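Local atomic coordinates of polymerase X (Deinococcus radiodurans, PDB entry 2W9M), a protein that probably catalyses DNA synthesis from deoxyribonucleoside triphosphates, releasing diphosphate, and carries a zinc-binding PHP domain. Residues A127-E132 / T146-V151; A342-M347 / L359-H364; A348-T353 / G521-A526; R444-P449 / L476-A481; V451-H456 / K510-T515. One frame throughout, in Å; residues are numbered along the deposited sequence.

How the contacts relate
Contact 1 comes first along the chain and stands apart, in the helix-hairpin-helix region; its centre is about 23 Å from that of contact 3 and about 45 Å from that of contact 4. The other four belong to the PHP barrel, built on a seven-stranded parallel sheet. Contacts 2 and 3 share helix 344-353, with centres about 10 Å apart, and meet at Leu359 and Thr351. Contact 4 packs two outer helices over strand 453-454, whose inward side chain makes contact 5. Contact 3 joins the barrel's first helix to the turn after its last strand, so contacts 4 and 5 lie between its segments in the chain. Contacts 2 and 5 each include a zinc-binding histidine, His364 and His456.

Contact 1. Residues A127-E132 / T146-V151; sequences AAESGE and TILENV
Ala128 and Leu148 meet where helix 121-130 comes beside helix 141-157, their CA atoms 6.1 Å apart. The methyl of Ala128 faces the second helix and rests on the first carbon of the leucine side chain, with Ala128 CB 3.9 Å from Leu148 CB. Beyond that point the leucine CG stands opposite the backbone N (chi1 179°), which directs CD2 toward Glu129. Glu129 sets out to the side of the interface and, bending at chi2 (97°), swings its carboxylate in obliquely toward the leucine branch, Glu129 OE1 lying 4.1 Å from Leu148 CD2. This is a van der Waals approach; the polar anchor of the carboxylate is Tyr228, whose OH is hydrogen-bonded to OE2. Glu172 and Glu229 lie close and would tend to raise its proton affinity, an effect that a long, weak ion pair with Arg125 may partly offset. After the touching turn the first helix ends. Ser130 OG accepts a weak bond from Glu132 N (3.3 Å), and Gly131 follows with a positive phi (89°), leaving the helical path. Small residue against branched residue thus lets two helices come close. Away from the annotated sites, this is a surface packing of two helices of the helix-hairpin-helix domain, a fold class that binds DNA in family X polymerases.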
# COMPACT_ATOMS: atom_id res chain seq x y z
N ALA A 127 -5.80 -14.99 8.24
CA ALA A 127 -6.85 -15.95 7.89
C ALA A 127 -6.49 -17.33 8.39
O ALA A 127 -7.36 -18.08 8.84
CB ALA A 127 -7.06 -15.97 6.39
N ALA A 128 -5.21 -17.68 8.32
CA ALA A 128 -4.73 -18.95 8.84
C ALA A 128 -4.90 -18.98 10.36
O ALA A 128 -5.37 -19.97 10.92
CB ALA A 128 -3.27 -19.17 8.45
N GLU A 129 -4.52 -17.89 10.99
CA GLU A 129 -4.59 -17.73 12.44
C GLU A 129 -6.00 -17.98 12.98
O GLU A 129 -6.18 -18.64 13.99
CB GLU A 129 -4.16 -16.31 12.81
CG GLU A 129 -3.49 -16.15 14.15
CD GLU A 129 -1.99 -16.16 14.03
OE1 GLU A 129 -1.46 -17.01 13.29
OE2 GLU A 129 -1.34 -15.31 14.68
N SER A 130 -6.99 -17.43 12.28
CA SER A 130 -8.35 -17.34 12.82
C SER A 130 -9.26 -18.50 12.44
O SER A 130 -10.40 -18.58 12.91
CB SER A 130 -9.00 -16.03 12.38
OG SER A 130 -9.33 -16.07 11.00
N GLY A 131 -8.78 -19.40 11.59
CA GLY A 131 -9.59 -20.50 11.11
C GLY A 131 -10.36 -20.14 9.85
O GLY A 131 -10.98 -21.00 9.22
N GLU A 132 -10.33 -18.87 9.49
CA GLU A 132 -11.04 -18.39 8.31
C GLU A 132 -10.56 -19.11 7.04
O GLU A 132 -11.36 -19.46 6.17
CB GLU A 132 -10.87 -16.88 8.16
CG GLU A 132 -11.50 -16.30 6.91
CD GLU A 132 -11.29 -14.79 6.80
OE1 GLU A 132 -11.72 -14.20 5.78
OE2 GLU A 132 -10.70 -14.20 7.73
N THR A 146 -0.11 -25.56 6.50
CA THR A 146 0.97 -25.69 5.54
C THR A 146 1.20 -24.33 4.90
O THR A 146 2.34 -23.88 4.74
CB THR A 146 0.64 -26.73 4.46
OG1 THR A 146 0.55 -28.03 5.06
CG2 THR A 146 1.71 -26.75 3.37
N ILE A 147 0.11 -23.67 4.54
CA ILE A 147 0.18 -22.35 3.94
C ILE A 147 0.79 -21.34 4.91
O ILE A 147 1.59 -20.49 4.51
CB ILE A 147 -1.20 -21.89 3.46
CG1 ILE A 147 -1.63 -22.72 2.25
CG2 ILE A 147 -1.19 -20.40 3.15
CD1 ILE A 147 -3.09 -22.58 1.89
N LEU A 148 0.42 -21.43 6.18
CA LEU A 148 0.97 -20.55 7.19
C LEU A 148 2.48 -20.76 7.32
O LEU A 148 3.24 -19.81 7.50
CB LEU A 148 0.28 -20.75 8.54
CG LEU A 148 0.83 -19.86 9.68
CD1 LEU A 148 0.78 -18.40 9.28
CD2 LEU A 148 0.07 -20.08 10.97
N GLU A 149 2.90 -22.01 7.24
CA GLU A 149 4.32 -22.35 7.24
C GLU A 149 5.02 -21.68 6.06
O GLU A 149 6.08 -21.08 6.21
CB GLU A 149 4.50 -23.86 7.17
CG GLU A 149 5.72 -24.31 6.38
CD GLU A 149 5.56 -25.71 5.79
OE1 GLU A 149 5.20 -26.64 6.54
OE2 GLU A 149 5.78 -25.87 4.56
N ASN A 150 4.42 -21.78 4.88
CA ASN A 150 5.01 -21.23 3.67
C ASN A 150 5.06 -19.71 3.66
O ASN A 150 5.96 -19.12 3.07
CB ASN A 150 4.30 -21.76 2.42
CG ASN A 150 4.62 -23.22 2.15
OD1 ASN A 150 5.73 -23.67 2.40
ND2 ASN A 150 3.63 -23.96 1.65
N VAL A 151 4.10 -19.07 4.32
CA VAL A 151 4.10 -17.62 4.46
C VAL A 151 5.21 -17.19 5.42
O VAL A 151 5.87 -16.17 5.20
CB VAL A 151 2.75 -17.07 4.97
CG1 VAL A 151 2.83 -15.57 5.15
CG2 VAL A 151 1.63 -17.43 4.00

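Contact 2. Residues A342-M347 / L359-H364; sequences ASIREM and LGTADH. With ZN (zinc ion), chain C.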
# COMPACT_ATOMS: atom_id res chain seq x y z
N ALA A 342 -14.46 -8.27 -5.28
CA ALA A 342 -15.83 -8.05 -4.83
C ALA A 342 -16.61 -7.21 -5.84
O ALA A 342 -16.02 -6.51 -6.66
CB ALA A 342 -15.83 -7.37 -3.46
N SER A 343 -17.93 -7.29 -5.78
CA SER A 343 -18.78 -6.49 -6.64
C SER A 343 -18.75 -5.05 -6.16
O SER A 343 -18.30 -4.77 -5.05
CB SER A 343 -20.22 -7.00 -6.60
OG SER A 343 -20.83 -6.69 -5.36
N ILE A 344 -19.23 -4.14 -7.00
CA ILE A 344 -19.32 -2.73 -6.63
C ILE A 344 -20.23 -2.52 -5.42
O ILE A 344 -19.97 -1.65 -4.58
CB ILE A 344 -19.81 -1.86 -7.81
CG1 ILE A 344 -18.80 -1.90 -8.96
CG2 ILE A 344 -20.05 -0.43 -7.37
CD1 ILE A 344 -19.17 -1.02 -10.13
N ARG A 345 -21.29 -3.32 -5.32
CA ARG A 345 -22.21 -3.21 -4.20
C ARG A 345 -21.55 -3.60 -2.88
O ARG A 345 -21.68 -2.89 -1.89
CB ARG A 345 -23.49 -4.04 -4.42
CG ARG A 345 -24.54 -3.84 -3.31
CD ARG A 345 -25.71 -4.81 -3.41
NE ARG A 345 -26.78 -4.35 -4.29
CZ ARG A 345 -26.95 -4.76 -5.55
NH1 ARG A 345 -26.12 -5.66 -6.07
NH2 ARG A 345 -27.95 -4.28 -6.28
N GLU A 346 -20.82 -4.71 -2.87
CA GLU A 346 -20.12 -5.16 -1.67
C GLU A 346 -19.12 -4.09 -1.21
O GLU A 346 -19.03 -3.80 -0.02
CB GLU A 346 -19.40 -6.49 -1.91
CG GLU A 346 -20.27 -7.59 -2.51
CD GLU A 346 -19.51 -8.90 -2.71
OE1 GLU A 346 -19.36 -9.32 -3.88
OE2 GLU A 346 -19.07 -9.49 -1.70
N MET A 347 -18.39 -3.52 -2.16
CA MET A 347 -17.42 -2.47 -1.86
C MET A 347 -18.11 -1.22 -1.30
O MET A 347 -17.66 -0.67 -0.29
CB MET A 347 -16.59 -2.12 -3.09
CG MET A 347 -15.72 -3.26 -3.60
SD MET A 347 -14.33 -3.63 -2.51
CE MET A 347 -13.30 -2.19 -2.80
N LEU A 359 -18.32 5.92 -2.21
CA LEU A 359 -17.31 5.08 -2.85
C LEU A 359 -16.92 5.61 -4.22
O LEU A 359 -17.77 6.01 -5.01
CB LEU A 359 -17.82 3.64 -3.01
CG LEU A 359 -16.94 2.68 -3.81
CD1 LEU A 359 -15.78 2.17 -2.98
CD2 LEU A 359 -17.77 1.52 -4.33
N GLY A 360 -15.62 5.61 -4.49
CA GLY A 360 -15.12 6.00 -5.79
C GLY A 360 -14.68 4.80 -6.61
O GLY A 360 -13.69 4.14 -6.30
N THR A 361 -15.45 4.51 -7.64
CA THR A 361 -15.14 3.45 -8.59
C THR A 361 -13.93 3.84 -9.44
O THR A 361 -13.77 5.01 -9.77
CB THR A 361 -16.36 3.20 -9.50
OG1 THR A 361 -17.24 2.26 -8.86
CG2 THR A 361 -15.94 2.66 -10.85
N ALA A 362 -13.09 2.86 -9.77
CA ALA A 362 -11.90 3.14 -10.58
C ALA A 362 -11.17 1.88 -11.06
O ALA A 362 -10.03 1.63 -10.68
CB ALA A 362 -10.93 4.04 -9.80
N ASP A 363 -11.84 1.10 -11.90
CA ASP A 363 -11.25 -0.12 -12.45
C ASP A 363 -10.31 0.21 -13.61
O ASP A 363 -10.37 1.31 -14.17
CB ASP A 363 -12.35 -1.09 -12.89
CG ASP A 363 -13.01 -1.79 -11.70
OD1 ASP A 363 -12.31 -2.53 -10.98
OD2 ASP A 363 -14.23 -1.59 -11.48
N HIS A 364 -9.43 -0.72 -13.96
CA HIS A 364 -8.45 -0.48 -15.02
C HIS A 364 -9.12 -0.38 -16.38
O HIS A 364 -10.29 -0.72 -16.53
CB HIS A 364 -7.40 -1.58 -15.07
CG HIS A 364 -6.75 -1.86 -13.76
ND1 HIS A 364 -5.63 -1.18 -13.32
CD2 HIS A 364 -7.06 -2.74 -12.78
CE1 HIS A 364 -5.28 -1.64 -12.13
NE2 HIS A 364 -6.13 -2.58 -11.78
ZN ZN C . -5.54 -3.59 -10.08
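Helix 344-353 lies over strand 358-364, with Ile344 CA 7.7 Å from Thr361 CA and Met347 CA 7.6 Å from Leu359 CA. Leu359 gives the largest share of the contact: its CG lies opposite the backbone N (chi1 173°), and CD2 reaches out between two helix positions, 4.0 Å from Met347 CB and 3.9 Å from Ile344 O. Further along the strand, Ile344 runs at about a right angle to Thr361, and its CD1 comes within 4.0 Å of Thr361 OG1. The helix start is fixed by a capping box. Ser343 OG accepts from Glu346 N in a nearly straight bond (171°), while Ser343 N returns one to Glu346 OE1, 3.1 Å away and approached from above the carboxylate plane. At the far end of the strand, His364 NE2 binds a zinc ion at 2.1 Å, together with Asp339 and His518. The helix and strand belong to the first beta-alpha-beta unit of the barrel. Hydrophobic and van der Waals contacts alone join the two segments: the capping bonds stay within the helix start, and the zinc bond is made farther along by a residue outside the packing.

Contact 3. Residues A348-T353 / G521-A526; sequences AEATLT and GGLRDA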
# COMPACT_ATOMS: atom_id res chain seq x y z
N ALA A 348 -19.19 -0.78 -1.93
CA ALA A 348 -19.93 0.38 -1.44
C ALA A 348 -20.49 0.15 -0.04
O ALA A 348 -20.33 1.00 0.84
CB ALA A 348 -21.05 0.75 -2.41
N GLU A 349 -21.15 -0.98 0.17
CA GLU A 349 -21.62 -1.36 1.50
C GLU A 349 -20.47 -1.35 2.50
O GLU A 349 -20.63 -0.89 3.63
CB GLU A 349 -22.26 -2.76 1.49
CG GLU A 349 -23.78 -2.79 1.49
CD GLU A 349 -24.37 -3.03 0.11
OE1 GLU A 349 -24.90 -4.13 -0.13
OE2 GLU A 349 -24.29 -2.11 -0.74
N ALA A 350 -19.32 -1.86 2.07
CA ALA A 350 -18.15 -1.92 2.94
C ALA A 350 -17.68 -0.53 3.38
O ALA A 350 -17.35 -0.33 4.55
CB ALA A 350 -17.02 -2.68 2.25
N THR A 351 -17.65 0.43 2.45
CA THR A 351 -17.15 1.76 2.81
C THR A 351 -18.11 2.47 3.75
O THR A 351 -17.72 3.37 4.49
CB THR A 351 -16.87 2.66 1.57
OG1 THR A 351 -17.96 3.56 1.36
CG2 THR A 351 -16.64 1.83 0.33
N LEU A 352 -19.38 2.06 3.73
CA LEU A 352 -20.38 2.63 4.62
C LEU A 352 -20.27 2.09 6.04
O LEU A 352 -20.39 2.84 7.01
CB LEU A 352 -21.79 2.40 4.07
CG LEU A 352 -22.27 3.32 2.94
CD1 LEU A 352 -23.72 3.01 2.58
CD2 LEU A 352 -22.12 4.77 3.32
N THR A 353 -20.04 0.78 6.18
CA THR A 353 -19.95 0.19 7.51
C THR A 353 -18.60 0.47 8.17
O THR A 353 -18.40 0.17 9.34
CB THR A 353 -20.25 -1.34 7.52
OG1 THR A 353 -19.03 -2.08 7.41
CG2 THR A 353 -21.20 -1.72 6.39
N GLY A 521 -11.72 -5.59 2.42
CA GLY A 521 -10.82 -5.37 3.54
C GLY A 521 -9.72 -4.39 3.19
O GLY A 521 -9.07 -3.83 4.07
N GLY A 522 -9.51 -4.18 1.89
CA GLY A 522 -8.50 -3.25 1.41
C GLY A 522 -8.81 -1.82 1.79
O GLY A 522 -7.92 -0.96 1.78
N LEU A 523 -10.06 -1.55 2.13
CA LEU A 523 -10.50 -0.21 2.51
C LEU A 523 -9.95 0.17 3.88
O LEU A 523 -9.90 1.35 4.23
CB LEU A 523 -12.03 -0.12 2.50
CG LEU A 523 -12.71 -0.32 1.14
CD1 LEU A 523 -14.20 -0.52 1.31
CD2 LEU A 523 -12.42 0.85 0.21
N ARG A 524 -9.52 -0.83 4.65
CA ARG A 524 -8.94 -0.58 5.96
C ARG A 524 -7.46 -0.20 5.85
O ARG A 524 -6.79 0.01 6.86
CB ARG A 524 -9.10 -1.80 6.88
CG ARG A 524 -10.47 -2.45 6.84
CD ARG A 524 -10.72 -3.29 8.09
NE ARG A 524 -11.53 -2.58 9.07
CZ ARG A 524 -11.05 -1.74 9.99
NH1 ARG A 524 -9.75 -1.49 10.05
NH2 ARG A 524 -11.87 -1.14 10.84
N ASP A 525 -6.95 -0.12 4.62
CA ASP A 525 -5.57 0.29 4.40
C ASP A 525 -5.43 1.80 4.56
O ASP A 525 -4.33 2.32 4.74
CB ASP A 525 -5.09 -0.14 3.01
CG ASP A 525 -4.78 -1.63 2.94
OD1 ASP A 525 -4.39 -2.11 1.86
OD2 ASP A 525 -4.94 -2.32 3.97
N ALA A 526 -6.56 2.51 4.49
CA ALA A 526 -6.57 3.97 4.62
C ALA A 526 -5.69 4.42 5.78
O ALA A 526 -5.02 5.44 5.71
CB ALA A 526 -7.98 4.46 4.81
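Leu523 reaches helix 344-353 through two torsions: CG stands opposite its own carbonyl carbon (chi1 -63°), and CD1 then continues nearly straight away from CA (chi2 167°). The single methyl CD1 settles between two neighbouring helix residues, 3.7 Å from Ala350 CB and 3.5 Å from Thr351 CG2. Thr351 sits off the staggered positions (chi1 99°) and presents its methyl to the leucine, with OG1 on the far side; the two side chains pass each other at a slant. The same leucine branch lies 3.8 Å from Met347 O, and Thr351 CG2 also packs on Leu359 of the strand beneath. Leu523 is held out by a 3-10 turn, in which Arg524 N bonds to Gly521 O at 3.1 Å and the next amide, Asp525 N, bonds to Gly522 O. Leu354 borders the leucine as well, and Asp525 makes a salt bridge to Arg164. The join thus links the first helix of the PHP barrel to the turn after its last strand, segments whose nearest ends are 168 positions apart. Across the two segments the contact is one of methyl groups, with one from the leucine seated on two small side chains, so shape rather than directed bonding holds the two parts together.

Contact 4. Residues R444-P449 / L476-A481; sequences RAVSHP and LGACEA
Two neighbouring helices on the outside of the PHP barrel, 435-446 and 472-482, pack here over the strand that separates them in sequence, 453-454. The closest backbone approach is 5.8 Å, between Val446 CA and Cys479 CA. Val446, in the last turn of its helix, divides its branches between two partners. CG1 lies opposite the carbonyl carbon (chi1 -63°) and is 3.8 Å from Cys479 SG; CG2, wedged between backbone N and carbonyl carbon, rests 3.7 Å from Ala478 CB. The sulfur also nears the valine CB at 3.9 Å, so it sits against the whole branched end. Ser447, at the exposed margin, brings OG only to 4.4 Å from Ala478 CB, and its hydroxyl is hydrogen-bonded to Ile443 O of the preceding helix. Where the first helix opens into a turn, Asn482 ND2 donates to both Val446 O and His448 O, pinning the loop to the second helix. On the sheet side, Leu454 receives both Val446 and Cys479, which closes the groove between the helices onto the sheet. Such a triangle of two adjacent helices and the strand between them is typical of the alternating strands and helices of a beta/alpha barrel.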
# COMPACT_ATOMS: atom_id res chain seq x y z
N ARG A 444 2.71 15.04 -19.69
CA ARG A 444 1.67 15.03 -20.71
C ARG A 444 0.34 14.53 -20.15
O ARG A 444 -0.72 15.11 -20.41
CB ARG A 444 2.10 14.16 -21.89
CG ARG A 444 0.99 13.76 -22.84
CD ARG A 444 1.07 14.53 -24.15
NE ARG A 444 1.03 13.63 -25.30
CZ ARG A 444 -0.03 13.44 -26.07
NH1 ARG A 444 -1.16 14.10 -25.83
NH2 ARG A 444 0.03 12.59 -27.09
N ALA A 445 0.39 13.46 -19.36
CA ALA A 445 -0.82 12.85 -18.81
C ALA A 445 -1.49 13.70 -17.74
O ALA A 445 -2.72 13.80 -17.71
CB ALA A 445 -0.52 11.46 -18.28
N VAL A 446 -0.71 14.31 -16.85
CA VAL A 446 -1.27 15.13 -15.78
C VAL A 446 -1.68 16.51 -16.29
O VAL A 446 -2.26 17.30 -15.55
CB VAL A 446 -0.30 15.29 -14.59
CG1 VAL A 446 -0.03 13.94 -13.93
CG2 VAL A 446 0.99 15.95 -15.03
N SER A 447 -1.38 16.79 -17.55
CA SER A 447 -1.75 18.07 -18.17
C SER A 447 -3.07 17.97 -18.93
O SER A 447 -3.56 18.96 -19.48
CB SER A 447 -0.65 18.55 -19.11
OG SER A 447 0.50 18.99 -18.40
N HIS A 448 -3.65 16.77 -18.97
CA HIS A 448 -4.89 16.53 -19.70
C HIS A 448 -6.01 17.35 -19.05
O HIS A 448 -6.02 17.53 -17.83
CB HIS A 448 -5.22 15.04 -19.68
CG HIS A 448 -6.32 14.64 -20.63
ND1 HIS A 448 -7.65 14.89 -20.37
CD2 HIS A 448 -6.28 13.98 -21.81
CE1 HIS A 448 -8.38 14.41 -21.37
NE2 HIS A 448 -7.57 13.86 -22.25
N PRO A 449 -6.95 17.86 -19.85
CA PRO A 449 -8.05 18.68 -19.34
C PRO A 449 -9.01 17.92 -18.42
O PRO A 449 -9.63 18.54 -17.56
CB PRO A 449 -8.79 19.11 -20.61
CG PRO A 449 -7.82 18.95 -21.71
CD PRO A 449 -6.93 17.81 -21.33
N LEU A 476 5.45 16.86 -10.67
CA LEU A 476 4.63 17.50 -9.64
C LEU A 476 4.34 18.95 -10.00
O LEU A 476 3.24 19.45 -9.74
CB LEU A 476 5.31 17.41 -8.27
CG LEU A 476 5.41 16.01 -7.66
CD1 LEU A 476 5.91 16.08 -6.23
CD2 LEU A 476 4.06 15.31 -7.72
N GLY A 477 5.31 19.63 -10.60
CA GLY A 477 5.12 20.98 -11.07
C GLY A 477 4.00 21.03 -12.10
O GLY A 477 3.16 21.93 -12.09
N ALA A 478 4.00 20.05 -13.00
CA ALA A 478 2.96 19.94 -14.01
C ALA A 478 1.59 19.70 -13.38
O ALA A 478 0.56 20.14 -13.90
CB ALA A 478 3.29 18.86 -15.01
N CYS A 479 1.57 18.99 -12.25
CA CYS A 479 0.32 18.76 -11.52
C CYS A 479 -0.19 20.08 -10.95
O CYS A 479 -1.38 20.39 -11.06
CB CYS A 479 0.53 17.77 -10.38
SG CYS A 479 0.75 16.05 -10.90
N GLU A 480 0.71 20.84 -10.35
CA GLU A 480 0.36 22.12 -9.75
C GLU A 480 -0.22 23.06 -10.80
O GLU A 480 -1.21 23.74 -10.56
CB GLU A 480 1.59 22.75 -9.10
CG GLU A 480 1.32 24.10 -8.44
CD GLU A 480 2.59 24.77 -7.95
OE1 GLU A 480 3.67 24.50 -8.52
OE2 GLU A 480 2.51 25.58 -7.00
N ALA A 481 0.41 23.08 -11.98
CA ALA A 481 0.02 23.98 -13.06
C ALA A 481 -1.34 23.62 -13.65
O ALA A 481 -2.03 24.47 -14.21
CB ALA A 481 1.08 23.98 -14.16

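Contact 5. Residues V451-H456 / K510-T515; sequences VTVLGH and KFAINT. With ZN (zinc ion), chain E.
This is a buried packing contact inside the PHP barrel, made between two strands of the parallel sheet that are not neighbours: strand 485-489 runs between 453-454 and 511-514. The backbones accordingly stay apart, with Val453 CA 7.7 Å from Ala512 CA, and only inward side chains bridge the gap. Val453 does so with one branch. Its CG1 extends opposite the backbone N (chi1 -173°) and lies over two residues of the far strand, 4.4 Å from Ala512 CB and 4.3 Å from Asn514 ND2. These are loose van der Waals approaches, and the amide of Asn514 finds its hydrogen bonds with others: ND2 donates to Glu487 OE1, while OD1 accepts from Asn545 ND2. Glu487, on the intervening strand, uses its second oxygen to accept from the backbone N of His456. One carboxylate thus ties strand 511-514 to the loop that follows strand 453-454. His456 in turn binds a zinc ion through NE2 at 2.4 Å, the metal standing 3.4 Å from both His456 CD2 and His456 CE1 and so squarely off the ring nitrogen; Glu401 and His428 share this ion. The chemistry divides cleanly: Val453 and Ala512 meet by apolar contact, and Asn514 with Glu487 forms a polar network probably serving as a second shell that positions the zinc-binding histidine.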
# COMPACT_ATOMS: atom_id res chain seq x y z
N VAL A 451 -8.25 14.94 -16.57
CA VAL A 451 -7.61 14.20 -15.48
C VAL A 451 -7.85 14.87 -14.14
O VAL A 451 -7.69 16.08 -14.02
CB VAL A 451 -6.09 14.09 -15.71
CG1 VAL A 451 -5.42 13.46 -14.51
CG2 VAL A 451 -5.81 13.30 -16.97
N THR A 452 -8.21 14.10 -13.13
CA THR A 452 -8.40 14.67 -11.80
C THR A 452 -7.35 14.24 -10.78
O THR A 452 -6.92 15.05 -9.96
CB THR A 452 -9.83 14.44 -11.27
OG1 THR A 452 -9.78 14.13 -9.87
CG2 THR A 452 -10.49 13.32 -11.99
N VAL A 453 -6.92 12.98 -10.83
CA VAL A 453 -5.92 12.48 -9.89
C VAL A 453 -4.80 11.70 -10.59
O VAL A 453 -5.05 10.92 -11.50
CB VAL A 453 -6.55 11.55 -8.84
CG1 VAL A 453 -5.53 11.17 -7.77
CG2 VAL A 453 -7.76 12.20 -8.21
N LEU A 454 -3.56 11.92 -10.14
CA LEU A 454 -2.42 11.11 -10.56
C LEU A 454 -2.22 9.94 -9.60
O LEU A 454 -1.89 10.14 -8.43
CB LEU A 454 -1.15 11.96 -10.62
CG LEU A 454 0.16 11.17 -10.75
CD1 LEU A 454 0.21 10.39 -12.06
CD2 LEU A 454 1.36 12.07 -10.62
N GLY A 455 -2.40 8.71 -10.08
CA GLY A 455 -2.23 7.53 -9.25
C GLY A 455 -0.78 7.20 -8.95
O GLY A 455 0.10 7.49 -9.76
N HIS A 456 -0.53 6.58 -7.79
CA HIS A 456 0.82 6.21 -7.33
C HIS A 456 1.97 6.71 -8.21
O HIS A 456 2.55 5.94 -8.98
CB HIS A 456 0.91 4.69 -7.15
CG HIS A 456 0.29 3.92 -8.26
ND1 HIS A 456 0.88 3.76 -9.49
CD2 HIS A 456 -0.90 3.26 -8.33
CE1 HIS A 456 0.10 3.04 -10.27
NE2 HIS A 456 -0.99 2.72 -9.59
N LYS A 510 -2.88 19.68 -3.77
CA LYS A 510 -3.92 19.00 -3.04
C LYS A 510 -3.67 17.51 -3.19
O LYS A 510 -3.26 17.05 -4.25
CB LYS A 510 -5.30 19.36 -3.58
CG LYS A 510 -5.79 20.73 -3.15
CD LYS A 510 -7.31 20.81 -3.17
CE LYS A 510 -7.92 20.25 -1.89
NZ LYS A 510 -7.47 18.86 -1.60
N PHE A 511 -3.90 16.75 -2.13
CA PHE A 511 -3.60 15.32 -2.17
C PHE A 511 -4.87 14.49 -2.05
O PHE A 511 -5.92 14.98 -1.64
CB PHE A 511 -2.62 14.94 -1.07
CG PHE A 511 -1.32 15.69 -1.14
CD1 PHE A 511 -1.19 16.92 -0.53
CD2 PHE A 511 -0.24 15.17 -1.83
CE1 PHE A 511 0.00 17.62 -0.59
CE2 PHE A 511 0.95 15.85 -1.90
CZ PHE A 511 1.07 17.08 -1.28
N ALA A 512 -4.75 13.21 -2.41
CA ALA A 512 -5.83 12.27 -2.21
C ALA A 512 -5.28 11.00 -1.54
O ALA A 512 -4.40 10.34 -2.10
CB ALA A 512 -6.49 11.94 -3.54
N ILE A 513 -5.77 10.68 -0.36
CA ILE A 513 -5.38 9.45 0.32
C ILE A 513 -6.28 8.31 -0.13
O ILE A 513 -7.39 8.16 0.37
CB ILE A 513 -5.42 9.60 1.85
CG1 ILE A 513 -4.61 10.82 2.29
CG2 ILE A 513 -4.88 8.36 2.53
CD1 ILE A 513 -4.71 11.13 3.77
N ASN A 514 -5.79 7.53 -1.08
CA ASN A 514 -6.59 6.47 -1.71
C ASN A 514 -6.06 5.08 -1.39
O ASN A 514 -4.86 4.83 -1.46
CB ASN A 514 -6.61 6.67 -3.23
CG ASN A 514 -7.19 8.03 -3.64
OD1 ASN A 514 -7.79 8.74 -2.83
ND2 ASN A 514 -7.00 8.39 -4.91
N THR A 515 -6.97 4.16 -1.07
CA THR A 515 -6.59 2.82 -0.64
C THR A 515 -6.20 1.90 -1.80
O THR A 515 -5.42 0.96 -1.62
CB THR A 515 -7.74 2.16 0.13
OG1 THR A 515 -8.90 2.10 -0.71
CG2 THR A 515 -8.07 2.95 1.38
ZN ZN E . -2.85 1.30 -10.25